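Local coordinates for protein mannonate dehydratase (Streptococcus suis, PDB 3BDK) that probably catalyses the dehydration of D-mannonate to 2-dehydro-3-deoxy-D-gluconate, with iron(II) or manganese(II), on a xylose isomerase-like TIM barrel, at residues W131-L136 with P220-Y225; V290-W295 with A306-M311. All blocks are in the same frame, centred on the assembly; numbering follows the deposited sequence.

In the fold
Contact 1 comes first along the chain and closes before contact 2 opens. Both lie among the loops and the small antiparallel sheet beside the barrel strands, and both reach that four-stranded sheet, contact 1 through the residues leading into strand 135-139 and contact 2 through strand 290-293, the two outermost strands of the sheet within the chain. Their centres lie about 14 Å apart and their nearest atoms about 6 Å, without touching. Contact 1 ties the sheet to the loop after barrel strand 215-218 and holds two residues of the sugar pocket; contact 2 ties it to the loop before helix 311-320, farther from the sugar and beside the second subunit.

Contact 1 of 2, residues W131-L136 with P220-Y225; sequences WTRSDL and PDDPPY. With DNO (D-mannose), chain C.
A cis peptide bond before P223 follows D222, whose carboxylate is salt-bridged to R133 and lies against a bound D-mannose. R133 NH1 gives D222 OD1 a hydrogen bond of 2.9 Å (N-H...O 153°), the strong part of the salt bridge. NH1 comes to the syn side of OD1, but tilted out of the carboxylate plane, and the guanidinium and carboxylate planes are turned 58° apart; R133 NH2 adds only weak bonds to both oxygens. D222 OD2 lies 2.9 Å from O1 of the D-mannose. With CG anti to the backbone N (chi1 171°), D222 directs its carboxylate toward arginine and sugar. The bend of R133 at chi2 turns its chain back, and NH1 also donates to the T132 carbonyl O at 3.1 Å, from above the carbonyl plane. These two acceptors of NH1, together with a salt bridge from NH2 to E299 of strand 296-299, limit rotation of the guanidinium. W131 brings its CA against the D222 carbonyl O in a CA-H...O contact of 3.1 Å, and its CB lies 3.5 Å from D222 OD2. Its indole leads away from the loop to the sugar, whose O4 sits near the ring plane at the edge, 2.9 Å from NE1. W131 and D222 thus line the D-mannose pocket, where Y28 and Y345 also hydrogen-bond the sugar. F297 of strand 296-299 packs on R133 and P223, while T132 rests on F149 of strand 145-150 and D222 touches S260 of helix 258-262.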
ATOM      1  N   TRP A 131     -20.908   8.410  14.403  1.00 38.52           N
ATOM      2  CA  TRP A 131     -19.663   7.987  15.016  1.00 38.08           C
ATOM      3  C   TRP A 131     -19.319   9.015  16.085  1.00 37.70           C
ATOM      4  O   TRP A 131     -19.887  10.110  16.120  1.00 37.06           O
ATOM      5  CB  TRP A 131     -18.541   7.880  13.974  1.00 38.31           C
ATOM      6  CG  TRP A 131     -18.357   9.132  13.168  1.00 38.90           C
ATOM      7  CD1 TRP A 131     -18.965   9.442  11.995  1.00 38.77           C
ATOM      8  CD2 TRP A 131     -17.525  10.255  13.494  1.00 40.11           C
ATOM      9  NE1 TRP A 131     -18.561  10.680  11.556  1.00 37.99           N
ATOM     10  CE2 TRP A 131     -17.681  11.205  12.458  1.00 39.20           C
ATOM     11  CE3 TRP A 131     -16.663  10.551  14.560  1.00 40.14           C
ATOM     12  CZ2 TRP A 131     -16.999  12.430  12.447  1.00 40.26           C
ATOM     13  CZ3 TRP A 131     -15.985  11.784  14.550  1.00 39.00           C
ATOM     14  CH2 TRP A 131     -16.160  12.699  13.501  1.00 39.17           C
ATOM     15  N   THR A 132     -18.381   8.663  16.949  1.00 37.34           N
ATOM     16  CA  THR A 132     -17.942   9.552  18.000  1.00 37.02           C
ATOM     17  C   THR A 132     -16.453   9.326  18.187  1.00 36.82           C
ATOM     18  O   THR A 132     -16.002   8.187  18.350  1.00 36.85           O
ATOM     19  CB  THR A 132     -18.696   9.227  19.288  1.00 37.05           C
ATOM     20  OG1 THR A 132     -20.093   9.458  19.084  1.00 38.21           O
ATOM     21  CG2 THR A 132     -18.205  10.065  20.472  1.00 38.24           C
ATOM     22  N   ARG A 133     -15.689  10.406  18.139  1.00 36.08           N
ATOM     23  CA  ARG A 133     -14.290  10.344  18.486  1.00 36.02           C
ATOM     24  C   ARG A 133     -14.048  11.406  19.540  1.00 36.47           C
ATOM     25  O   ARG A 133     -14.780  12.390  19.600  1.00 36.74           O
ATOM     26  CB  ARG A 133     -13.406  10.585  17.262  1.00 35.60           C
ATOM     27  CG  ARG A 133     -13.518   9.531  16.152  1.00 35.27           C
ATOM     28  CD  ARG A 133     -13.191   8.104  16.655  1.00 34.28           C
ATOM     29  NE  ARG A 133     -13.193   7.137  15.565  1.00 34.01           N
ATOM     30  CZ  ARG A 133     -14.206   6.326  15.265  1.00 34.99           C
ATOM     31  NH1 ARG A 133     -15.321   6.336  15.991  1.00 32.68           N
ATOM     32  NH2 ARG A 133     -14.099   5.497  14.230  1.00 34.45           N
ATOM     33  N   SER A 134     -13.036  11.198  20.383  1.00 36.54           N
ATOM     34  CA  SER A 134     -12.648  12.172  21.385  1.00 36.36           C
ATOM     35  C   SER A 134     -11.592  13.101  20.798  1.00 36.42           C
ATOM     36  O   SER A 134     -11.360  14.201  21.308  1.00 36.44           O
ATOM     37  CB  SER A 134     -12.070  11.458  22.609  1.00 36.13           C
ATOM     38  OG  SER A 134     -10.650  11.566  22.634  1.00 37.39           O
ATOM     39  N   ASP A 135     -10.933  12.650  19.731  1.00 36.51           N
ATOM     40  CA  ASP A 135      -9.722  13.319  19.251  1.00 36.00           C
ATOM     41  C   ASP A 135      -9.415  12.942  17.812  1.00 35.67           C
ATOM     42  O   ASP A 135      -9.231  11.760  17.502  1.00 35.78           O
ATOM     43  CB  ASP A 135      -8.541  12.967  20.173  1.00 36.19           C
ATOM     44  CG  ASP A 135      -7.286  13.790  19.885  1.00 36.04           C
ATOM     45  OD1 ASP A 135      -7.253  14.579  18.914  1.00 34.43           O
ATOM     46  OD2 ASP A 135      -6.308  13.620  20.639  1.00 36.45           O
ATOM     47  N   LEU A 136      -9.312  13.968  16.964  1.00 35.38           N
ATOM     48  CA  LEU A 136      -9.239  13.819  15.518  1.00 34.95           C
ATOM     49  C   LEU A 136      -7.851  14.064  14.951  1.00 34.90           C
ATOM     50  O   LEU A 136      -7.679  14.195  13.727  1.00 34.68           O
ATOM     51  CB  LEU A 136     -10.244  14.745  14.828  1.00 35.00           C
ATOM     52  CG  LEU A 136     -11.696  14.771  15.330  1.00 35.03           C
ATOM     53  CD1 LEU A 136     -12.468  15.802  14.532  1.00 36.29           C
ATOM     54  CD2 LEU A 136     -12.374  13.427  15.233  1.00 32.14           C
ATOM     55  N   PRO A 220     -22.123  -1.038  10.900  1.00 38.09           N
ATOM     56  CA  PRO A 220     -22.239  -1.391  12.319  1.00 37.55           C
ATOM     57  C   PRO A 220     -22.133  -0.164  13.218  1.00 37.30           C
ATOM     58  O   PRO A 220     -21.784   0.917  12.745  1.00 37.46           O
ATOM     59  CB  PRO A 220     -21.039  -2.313  12.544  1.00 37.67           C
ATOM     60  CG  PRO A 220     -20.038  -1.870  11.537  1.00 37.90           C
ATOM     61  CD  PRO A 220     -20.829  -1.450  10.330  1.00 38.08           C
ATOM     62  N   ASP A 221     -22.433  -0.338  14.501  1.00 36.81           N
ATOM     63  CA  ASP A 221     -22.442   0.776  15.443  1.00 36.22           C
ATOM     64  C   ASP A 221     -21.025   1.163  15.852  1.00 35.26           C
ATOM     65  O   ASP A 221     -20.213   0.306  16.201  1.00 35.74           O
ATOM     66  CB  ASP A 221     -23.269   0.424  16.680  1.00 36.74           C
ATOM     67  CG  ASP A 221     -24.731   0.792  16.528  1.00 38.17           C
ATOM     68  OD1 ASP A 221     -25.532   0.433  17.417  1.00 40.45           O
ATOM     69  OD2 ASP A 221     -25.081   1.440  15.520  1.00 40.23           O
ATOM     70  N   ASP A 222     -20.735   2.459  15.807  1.00 33.90           N
ATOM     71  CA  ASP A 222     -19.358   2.937  15.826  1.00 33.23           C
ATOM     72  C   ASP A 222     -19.196   4.118  16.778  1.00 32.28           C
ATOM     73  O   ASP A 222     -19.461   5.263  16.412  1.00 32.28           O
ATOM     74  CB  ASP A 222     -18.908   3.332  14.417  1.00 33.26           C
ATOM     75  CG  ASP A 222     -17.567   4.038  14.410  1.00 33.70           C
ATOM     76  OD1 ASP A 222     -16.854   3.974  15.434  1.00 35.05           O
ATOM     77  OD2 ASP A 222     -17.225   4.656  13.380  1.00 35.48           O
ATOM     78  N   PRO A 223     -18.759   3.831  18.000  1.00 31.73           N
ATOM     79  CA  PRO A 223     -18.356   2.472  18.374  1.00 31.31           C
ATOM     80  C   PRO A 223     -19.555   1.615  18.767  1.00 31.11           C
ATOM     81  O   PRO A 223     -20.686   2.099  18.767  1.00 31.75           O
ATOM     82  CB  PRO A 223     -17.455   2.702  19.588  1.00 31.32           C
ATOM     83  CG  PRO A 223     -17.954   3.969  20.185  1.00 31.52           C
ATOM     84  CD  PRO A 223     -18.399   4.820  19.030  1.00 30.92           C
ATOM     85  N   PRO A 224     -19.303   0.352  19.097  1.00 30.55           N
ATOM     86  CA  PRO A 224     -20.372  -0.644  19.206  1.00 30.43           C
ATOM     87  C   PRO A 224     -20.809  -0.851  20.652  1.00 30.50           C
ATOM     88  O   PRO A 224     -21.040  -1.986  21.070  1.00 30.41           O
ATOM     89  CB  PRO A 224     -19.714  -1.917  18.668  1.00 30.21           C
ATOM     90  CG  PRO A 224     -18.267  -1.734  18.955  1.00 29.58           C
ATOM     91  CD  PRO A 224     -17.998  -0.265  18.797  1.00 30.29           C
ATOM     92  N   TYR A 225     -20.919   0.239  21.404  1.00 30.25           N
ATOM     93  CA  TYR A 225     -21.523   0.198  22.730  1.00 29.88           C
ATOM     94  C   TYR A 225     -22.143   1.542  23.096  1.00 30.50           C
ATOM     95  O   TYR A 225     -21.889   2.553  22.440  1.00 30.45           O
ATOM     96  CB  TYR A 225     -20.484  -0.204  23.780  1.00 28.61           C
ATOM     97  CG  TYR A 225     -19.135   0.453  23.589  1.00 27.53           C
ATOM     98  CD1 TYR A 225     -18.945   1.794  23.892  1.00 26.78           C
ATOM     99  CD2 TYR A 225     -18.051  -0.270  23.106  1.00 25.77           C
ATOM    100  CE1 TYR A 225     -17.715   2.399  23.719  1.00 26.96           C
ATOM    101  CE2 TYR A 225     -16.817   0.326  22.930  1.00 26.20           C
ATOM    102  CZ  TYR A 225     -16.654   1.660  23.238  1.00 27.44           C
ATOM    103  OH  TYR A 225     -15.427   2.258  23.064  1.00 27.20           O
TER
HETATM  104  C1  DNO C 387     -17.619   6.950  10.185  1.00 76.00           C
HETATM  105  C2  DNO C 387     -17.353   6.962   8.670  1.00 76.10           C
HETATM  106  C3  DNO C 387     -17.913   8.209   7.915  1.00 76.65           C
HETATM  107  C4  DNO C 387     -19.424   8.604   7.996  1.00 77.21           C
HETATM  108  C5  DNO C 387     -20.511   7.488   7.997  1.00 77.64           C
HETATM  109  C6  DNO C 387     -21.809   8.032   7.386  1.00 77.45           C
HETATM  110  O1  DNO C 387     -17.054   6.130  10.911  1.00 74.57           O
HETATM  111  O2  DNO C 387     -17.798   5.731   8.073  1.00 75.96           O
HETATM  112  O3  DNO C 387     -17.599   8.070   6.532  1.00 77.21           O
HETATM  113  O4  DNO C 387     -19.620   9.507   9.092  1.00 76.63           O
HETATM  114  O5  DNO C 387     -20.133   6.313   7.262  1.00 77.91           O
HETATM  115  O6  DNO C 387     -22.686   8.454   8.435  1.00 76.74           O

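Contact 2 of 2, residues V290-W295 with A306-M311; sequences VTAGAW and AGDIDM
Strand 290-293 meets the loop 306-311 most closely where T291 and G307 have their CA atoms 4.6 Å apart. A single backbone bond joins the two segments, from D308 N to V290 O at 2.8 Å. The D308 side chain continues the pairing along the strand. Its CG is anti to its own carbonyl carbon (chi1 -70°), which brings the carboxylate to T291, where OG1 donates to OD1 at 2.7 Å. OD2 takes the backbone N-H of A292 at 2.9 Å. Both donors come from above the carboxylate plane, T291 OG1 by 40° and A292 N by 58°. These two bonds fix the rotation of the carboxylate, and K379 of the second subunit forms a salt bridge with OD1. Next to these bonds, I309 CD1 reaches V290, 3.8 Å from its N and 4.3 Å from its CG2; both side chains also pack on A262 of helix 258-262. Here a strand outermost in the antiparallel sheet within this chain, hydrogen-bonded through T291 to Q298 of strand 296-299, meets the approach to helix 311-320, with D310 at the N-cap through weak bonds: loop-to-strand packing beside a TIM barrel, at the subunit interface.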
ATOM      1  N   VAL A 290      -7.881  -0.971  13.978  1.00 29.04           N
ATOM      2  CA  VAL A 290      -7.848  -0.257  15.248  1.00 28.41           C
ATOM      3  C   VAL A 290      -7.064  -1.038  16.299  1.00 28.33           C
ATOM      4  O   VAL A 290      -6.861  -2.245  16.165  1.00 27.56           O
ATOM      5  CB  VAL A 290      -9.267   0.017  15.779  1.00 28.48           C
ATOM      6  CG1 VAL A 290     -10.087   0.766  14.739  1.00 27.59           C
ATOM      7  CG2 VAL A 290      -9.949  -1.285  16.169  1.00 27.48           C
ATOM      8  N   THR A 291      -6.628  -0.341  17.343  1.00 28.42           N
ATOM      9  CA  THR A 291      -6.166  -0.995  18.562  1.00 28.27           C
ATOM     10  C   THR A 291      -7.109  -0.571  19.695  1.00 29.26           C
ATOM     11  O   THR A 291      -7.657   0.524  19.661  1.00 29.51           O
ATOM     12  CB  THR A 291      -4.709  -0.668  18.866  1.00 27.61           C
ATOM     13  OG1 THR A 291      -4.289  -1.398  20.023  1.00 25.67           O
ATOM     14  CG2 THR A 291      -4.526   0.806  19.094  1.00 27.47           C
ATOM     15  N   ALA A 292      -7.343  -1.436  20.675  1.00 30.00           N
ATOM     16  CA  ALA A 292      -8.498  -1.231  21.551  1.00 30.83           C
ATOM     17  C   ALA A 292      -8.260  -1.760  22.947  1.00 31.84           C
ATOM     18  O   ALA A 292      -7.439  -2.636  23.144  1.00 32.40           O
ATOM     19  CB  ALA A 292      -9.749  -1.858  20.948  1.00 29.70           C
ATOM     20  N   GLY A 293      -8.964  -1.197  23.923  1.00 32.88           N
ATOM     21  CA  GLY A 293      -8.957  -1.734  25.275  1.00 33.39           C
ATOM     22  C   GLY A 293     -10.231  -1.394  26.040  1.00 34.40           C
ATOM     23  O   GLY A 293     -11.248  -0.931  25.468  1.00 33.96           O
ATOM     24  N   ALA A 294     -10.179  -1.621  27.351  1.00 34.47           N
ATOM     25  CA  ALA A 294     -11.204  -1.080  28.205  1.00 34.78           C
ATOM     26  C   ALA A 294     -11.150   0.471  28.142  1.00 34.85           C
ATOM     27  O   ALA A 294     -12.141   1.137  28.453  1.00 34.91           O
ATOM     28  CB  ALA A 294     -11.024  -1.588  29.613  1.00 35.32           C
ATOM     29  N   TRP A 295     -10.005   1.014  27.700  1.00 34.12           N
ATOM     30  CA  TRP A 295      -9.755   2.459  27.598  1.00 33.87           C
ATOM     31  C   TRP A 295     -10.394   3.141  26.380  1.00 33.93           C
ATOM     32  O   TRP A 295     -10.357   4.371  26.249  1.00 33.95           O
ATOM     33  CB  TRP A 295      -8.244   2.728  27.581  1.00 33.91           C
ATOM     34  CG  TRP A 295      -7.500   2.038  26.423  1.00 34.24           C
ATOM     35  CD1 TRP A 295      -6.966   0.779  26.427  1.00 34.19           C
ATOM     36  CD2 TRP A 295      -7.238   2.577  25.117  1.00 33.19           C
ATOM     37  NE1 TRP A 295      -6.400   0.502  25.207  1.00 35.32           N
ATOM     38  CE2 TRP A 295      -6.556   1.586  24.387  1.00 33.75           C
ATOM     39  CE3 TRP A 295      -7.525   3.792  24.495  1.00 33.29           C
ATOM     40  CZ2 TRP A 295      -6.128   1.786  23.084  1.00 33.30           C
ATOM     41  CZ3 TRP A 295      -7.118   3.981  23.185  1.00 33.70           C
ATOM     42  CH2 TRP A 295      -6.423   2.988  22.498  1.00 33.88           C
ATOM     43  N   ALA A 306       0.153  -3.088  13.277  1.00 25.25           N
ATOM     44  CA  ALA A 306      -0.006  -1.697  13.716  1.00 24.62           C
ATOM     45  C   ALA A 306      -1.196  -1.562  14.667  1.00 24.26           C
ATOM     46  O   ALA A 306      -1.262  -0.604  15.474  1.00 23.12           O
ATOM     47  CB  ALA A 306      -0.158  -0.750  12.522  1.00 24.31           C
ATOM     48  N   GLY A 307      -2.108  -2.533  14.558  1.00 23.56           N
ATOM     49  CA  GLY A 307      -3.320  -2.591  15.339  1.00 23.68           C
ATOM     50  C   GLY A 307      -3.589  -3.971  15.928  1.00 24.16           C
ATOM     51  O   GLY A 307      -2.669  -4.753  16.166  1.00 23.63           O
ATOM     52  N   ASP A 308      -4.873  -4.257  16.149  1.00 23.75           N
ATOM     53  CA  ASP A 308      -5.317  -5.420  16.880  1.00 23.23           C
ATOM     54  C   ASP A 308      -6.000  -6.438  15.967  1.00 24.00           C
ATOM     55  O   ASP A 308      -6.375  -7.515  16.412  1.00 24.34           O
ATOM     56  CB  ASP A 308      -6.253  -4.984  18.022  1.00 22.05           C
ATOM     57  CG  ASP A 308      -5.519  -4.231  19.142  1.00 23.08           C
ATOM     58  OD1 ASP A 308      -4.321  -3.865  18.964  1.00 22.68           O
ATOM     59  OD2 ASP A 308      -6.128  -3.987  20.214  1.00 21.47           O
ATOM     60  N   ILE A 309      -6.142  -6.118  14.686  1.00 24.86           N
ATOM     61  CA  ILE A 309      -6.821  -7.010  13.757  1.00 25.81           C
ATOM     62  C   ILE A 309      -5.861  -7.717  12.819  1.00 26.58           C
ATOM     63  O   ILE A 309      -4.944  -7.113  12.266  1.00 27.05           O
ATOM     64  CB  ILE A 309      -7.841  -6.246  12.901  1.00 26.42           C
ATOM     65  CG1 ILE A 309      -8.818  -5.489  13.791  1.00 26.76           C
ATOM     66  CG2 ILE A 309      -8.603  -7.196  11.956  1.00 26.11           C
ATOM     67  CD1 ILE A 309      -9.475  -4.284  13.077  1.00 31.58           C
ATOM     68  N   ASP A 310      -6.072  -9.008  12.633  1.00 27.53           N
ATOM     69  CA  ASP A 310      -5.285  -9.760  11.675  1.00 28.39           C
ATOM     70  C   ASP A 310      -5.994  -9.686  10.334  1.00 28.73           C
ATOM     71  O   ASP A 310      -6.827 -10.545   9.997  1.00 28.51           O
ATOM     72  CB  ASP A 310      -5.121 -11.202  12.126  1.00 28.46           C
ATOM     73  CG  ASP A 310      -4.138 -11.975  11.275  1.00 30.95           C
ATOM     74  OD1 ASP A 310      -3.703 -13.045  11.757  1.00 34.34           O
ATOM     75  OD2 ASP A 310      -3.795 -11.533  10.145  1.00 31.32           O
ATOM     76  N   MET A 311      -5.643  -8.639   9.588  1.00 29.52           N
ATOM     77  CA  MET A 311      -6.187  -8.340   8.260  1.00 29.74           C
ATOM     78  C   MET A 311      -5.972  -9.456   7.282  1.00 30.62           C
ATOM     79  O   MET A 311      -6.740  -9.590   6.315  1.00 31.30           O
ATOM     80  CB  MET A 311      -5.570  -7.072   7.689  1.00 28.73           C
ATOM     81  CG  MET A 311      -6.080  -5.813   8.362  1.00 29.37           C
ATOM     82  SD  MET A 311      -7.898  -5.681   8.520  1.00 25.86           S
ATOM     83  CE  MET A 311      -8.016  -3.934   8.893  1.00 27.10           C
TER